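Side-chain contact in HIAXHD3 (PDB 3ZXK), which hydrolyses alpha-L-arabinofuranosyl side chains, probably of arabinoxylan, and is an exo-acting family 43 glycoside hydrolase whose active site has been engineered for endo-xylanase activity: residues Tyr204-Arg209 against Glu214-Ser219. Numbering follows the deposited sequence.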
ATOM      1  N   TYR A 204     -13.460 -11.681  19.870  1.00  5.05           N
ATOM      2  CA  TYR A 204     -13.215 -10.253  19.885  1.00  5.44           C
ATOM      3  C   TYR A 204     -13.306  -9.702  18.469  1.00  5.28           C
ATOM      4  O   TYR A 204     -12.875 -10.336  17.484  1.00  5.99           O
ATOM      5  CB  TYR A 204     -11.829  -9.942  20.463  1.00  5.24           C
ATOM      6  CG  TYR A 204     -11.648 -10.347  21.914  1.00  5.20           C
ATOM      7  CD1 TYR A 204     -11.343 -11.651  22.251  1.00  5.60           C
ATOM      8  CD2 TYR A 204     -11.789  -9.413  22.958  1.00  5.57           C
ATOM      9  CE1 TYR A 204     -11.177 -12.035  23.566  1.00  5.91           C
ATOM     10  CE2 TYR A 204     -11.599  -9.785  24.291  1.00  5.66           C
ATOM     11  CZ  TYR A 204     -11.332 -11.122  24.586  1.00  5.92           C
ATOM     12  OH  TYR A 204     -11.139 -11.560  25.870  1.00  6.72           O
ATOM     13  N   ILE A 205     -13.792  -8.474  18.378  1.00  4.83           N
ATOM     14  CA  ILE A 205     -13.758  -7.745  17.112  1.00  4.55           C
ATOM     15  C   ILE A 205     -13.194  -6.368  17.420  1.00  5.09           C
ATOM     16  O   ILE A 205     -13.652  -5.704  18.343  1.00  6.57           O
ATOM     17  CB  ILE A 205     -15.160  -7.611  16.447  1.00  5.22           C
ATOM     18  CG1 ILE A 205     -15.746  -8.992  16.127  1.00  5.88           C
ATOM     19  CG2 ILE A 205     -15.049  -6.767  15.181  1.00  5.22           C
ATOM     20  CD1 ILE A 205     -17.213  -8.984  15.755  1.00  5.82           C
ATOM     21  N   LEU A 206     -12.172  -5.956  16.684  1.00  4.77           N
ATOM     22  CA  LEU A 206     -11.672  -4.595  16.780  1.00  5.27           C
ATOM     23  C   LEU A 206     -12.329  -3.753  15.710  1.00  5.13           C
ATOM     24  O   LEU A 206     -12.397  -4.168  14.545  1.00  5.06           O
ATOM     25  CB  LEU A 206     -10.158  -4.571  16.570  1.00  6.17           C
ATOM     26  CG  LEU A 206      -9.336  -4.320  17.826  1.00  8.70           C
ATOM     27  CD1 LEU A 206      -9.478  -5.497  18.793  1.00  8.99           C
ATOM     28  CD2 LEU A 206      -7.873  -4.061  17.432  1.00 10.16           C
ATOM     29  N   VAL A 207     -12.801  -2.572  16.096  1.00  5.56           N
ATOM     30  CA  VAL A 207     -13.387  -1.619  15.143  1.00  5.71           C
ATOM     31  C   VAL A 207     -12.828  -0.226  15.376  1.00  5.90           C
ATOM     32  O   VAL A 207     -12.372   0.076  16.479  1.00  6.35           O
ATOM     33  CB  VAL A 207     -14.950  -1.584  15.210  1.00  5.82           C
ATOM     34  CG1 VAL A 207     -15.562  -2.948  14.922  1.00  7.59           C
ATOM     35  CG2 VAL A 207     -15.446  -1.110  16.592  1.00  6.45           C
ATOM     36  N   THR A 208     -12.862   0.598  14.337  1.00  6.49           N
ATOM     37  CA  THR A 208     -12.463   1.994  14.440  1.00  6.95           C
ATOM     38  C   THR A 208     -13.668   2.905  14.361  1.00  7.33           C
ATOM     39  O   THR A 208     -14.619   2.628  13.610  1.00  6.79           O
ATOM     40  CB  THR A 208     -11.417   2.395  13.357  1.00  7.99           C
ATOM     41  OG1 THR A 208     -10.949   3.742  13.572  1.00  9.38           O
ATOM     42  CG2 THR A 208     -11.989   2.326  11.947  1.00  8.43           C
ATOM     43  N   ARG A 209     -13.595   4.009  15.113  1.00  7.44           N
ATOM     44  CA  ARG A 209     -14.454   5.157  14.874  1.00  8.35           C
ATOM     45  C   ARG A 209     -13.630   6.152  14.027  1.00  9.05           C
ATOM     46  O   ARG A 209     -12.667   6.754  14.528  1.00  8.98           O
ATOM     47  CB  ARG A 209     -14.898   5.790  16.189  1.00 10.06           C
ATOM     48  CG  ARG A 209     -15.800   6.991  15.930  1.00 12.84           C
ATOM     49  CD  ARG A 209     -16.095   7.781  17.186  1.00 16.40           C
ATOM     50  NE  ARG A 209     -14.908   8.454  17.722  1.00 20.73           N
ATOM     51  CZ  ARG A 209     -14.902   9.127  18.865  1.00 24.04           C
ATOM     52  NH1 ARG A 209     -16.020   9.221  19.574  1.00 26.34           N
ATOM     53  NH2 ARG A 209     -13.792   9.712  19.294  1.00 25.16           N
ATOM     54  N   GLU A 214     -10.250   3.559  18.413  1.00  6.54           N
ATOM     55  CA  GLU A 214     -10.395   2.120  18.207  1.00  6.39           C
ATOM     56  C   GLU A 214     -11.149   1.549  19.415  1.00  6.50           C
ATOM     57  O   GLU A 214     -10.816   1.885  20.554  1.00  7.09           O
ATOM     58  CB  GLU A 214      -9.036   1.452  18.085  1.00  6.94           C
ATOM     59  CG  GLU A 214      -9.109  -0.020  17.664  1.00  6.52           C
ATOM     60  CD  GLU A 214      -9.332  -0.196  16.151  1.00  7.19           C
ATOM     61  OE1 GLU A 214      -9.441   0.815  15.427  1.00  8.00           O
ATOM     62  OE2 GLU A 214      -9.423  -1.354  15.685  1.00  7.90           O
ATOM     63  N   TYR A 215     -12.164   0.726  19.144  1.00  6.58           N
ATOM     64  CA  TYR A 215     -12.891   0.013  20.184  1.00  6.53           C
ATOM     65  C   TYR A 215     -12.589  -1.461  20.110  1.00  6.02           C
ATOM     66  O   TYR A 215     -12.314  -2.001  19.041  1.00  6.06           O
ATOM     67  CB  TYR A 215     -14.405   0.275  20.096  1.00  8.14           C
ATOM     68  CG  TYR A 215     -14.791   1.748  20.123  1.00 11.28           C
ATOM     69  CD1 TYR A 215     -14.202   2.635  21.023  1.00 13.41           C
ATOM     70  CD2 TYR A 215     -15.753   2.244  19.255  1.00 14.09           C
ATOM     71  CE1 TYR A 215     -14.559   3.981  21.051  1.00 15.69           C
ATOM     72  CE2 TYR A 215     -16.125   3.579  19.274  1.00 16.57           C
ATOM     73  CZ  TYR A 215     -15.525   4.445  20.180  1.00 17.57           C
ATOM     74  OH  TYR A 215     -15.870   5.780  20.207  1.00 21.32           O
ATOM     75  N   VAL A 216     -12.575  -2.102  21.265  1.00  5.62           N
ATOM     76  CA  VAL A 216     -12.510  -3.551  21.308  1.00  5.27           C
ATOM     77  C   VAL A 216     -13.884  -4.075  21.670  1.00  5.40           C
ATOM     78  O   VAL A 216     -14.479  -3.641  22.659  1.00  5.53           O
ATOM     79  CB  VAL A 216     -11.362  -4.105  22.210  1.00  5.66           C
ATOM     80  CG1 VAL A 216     -11.300  -3.428  23.575  1.00  7.09           C
ATOM     81  CG2 VAL A 216     -11.494  -5.630  22.340  1.00  5.56           C
ATOM     82  N   LEU A 217     -14.430  -4.946  20.830  1.00  4.88           N
ATOM     83  CA  LEU A 217     -15.720  -5.585  21.128  1.00  5.33           C
ATOM     84  C   LEU A 217     -15.485  -7.027  21.556  1.00  5.37           C
ATOM     85  O   LEU A 217     -14.606  -7.681  21.010  1.00  5.43           O
ATOM     86  CB  LEU A 217     -16.634  -5.591  19.900  1.00  5.79           C
ATOM     87  CG  LEU A 217     -16.661  -4.337  19.038  1.00  6.68           C
ATOM     88  CD1 LEU A 217     -17.607  -4.547  17.868  1.00  7.02           C
ATOM     89  CD2 LEU A 217     -17.043  -3.152  19.879  1.00  7.41           C
ATOM     90  N   ARG A 218     -16.289  -7.520  22.497  1.00  5.27           N
ATOM     91  CA  ARG A 218     -16.204  -8.914  22.950  1.00  5.09           C
ATOM     92  C   ARG A 218     -17.609  -9.515  23.000  1.00  5.52           C
ATOM     93  O   ARG A 218     -18.578  -8.871  23.468  1.00  6.34           O
ATOM     94  CB  ARG A 218     -15.531  -9.007  24.324  1.00  5.66           C
ATOM     95  CG  ARG A 218     -15.202 -10.443  24.767  1.00  6.90           C
ATOM     96  CD  ARG A 218     -14.520 -10.450  26.121  1.00  8.62           C
ATOM     97  NE  ARG A 218     -15.487 -10.175  27.187  1.00 10.64           N
ATOM     98  CZ  ARG A 218     -15.155 -10.036  28.468  1.00 11.46           C
ATOM     99  NH1 ARG A 218     -13.877 -10.150  28.829  1.00 11.99           N
ATOM    100  NH2 ARG A 218     -16.089  -9.800  29.382  1.00 14.63           N
ATOM    101  N   SER A 219     -17.714 -10.761  22.556  1.00  5.71           N
ATOM    102  CA  SER A 219     -19.023 -11.419  22.480  1.00  6.27           C
ATOM    103  C   SER A 219     -19.520 -11.681  23.897  1.00  7.34           C
ATOM    104  O   SER A 219     -18.788 -12.233  24.727  1.00  7.70           O
ATOM    105  CB  SER A 219     -18.913 -12.750  21.760  1.00  7.10           C
ATOM    106  OG  SER A 219     -20.131 -13.460  21.897  1.00  7.15           O
TER
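Arg218 lays its aliphatic stem over one face of the Tyr204 ring, with CG 4.0 Å from the ring centroid in a CH-pi contact and CD 3.5 Å from CE2 of Tyr204. With CG of Arg218 anti to the backbone N (chi1 -171°), the stem runs alongside the ring, and the guanidinium turns off beyond it, 71° from the ring plane. At the ring's edge the bump is Val216 CG2, 3.8 Å from CD2 of Tyr204; the same methyl touches Leu206 CD1, so it fills the dip between Tyr204 and Leu206. Without the ring, as with an alanine here, the stem is likely to lose the face it lies on, the methyl its edge neighbour and Gly286 O its hydroxyl partner. On the opposite face of the sheet, Leu217 CD1 fits between Ile205 CB and Val207 CG1, and Tyr215 crosses Arg209 obliquely, its OH over one guanidinium face and bonded to Gln189 OE1. Bent at chi2 (79°), Glu214 lays its carboxylate over the Val207 carbonyl without a hydrogen bond, OE2 3.4 Å from Leu206 CB and OE1 3.3 Å from Thr208 CB; Gln249 N gives OE1 a weak one. Paired N-H...O bonds join Ile205 to Leu217 and Val207 to Tyr215. This hairpin belongs to one blade of the family 43 five-bladed beta-propeller; the Thr208 side chain is about 5 Å from the bound arabinofuranose. An apolar middle thus lies between polar ends; Tyr204 OH to Gly286 O and Arg218 NH1 to Asp285 O imply that one end ties this blade to the next.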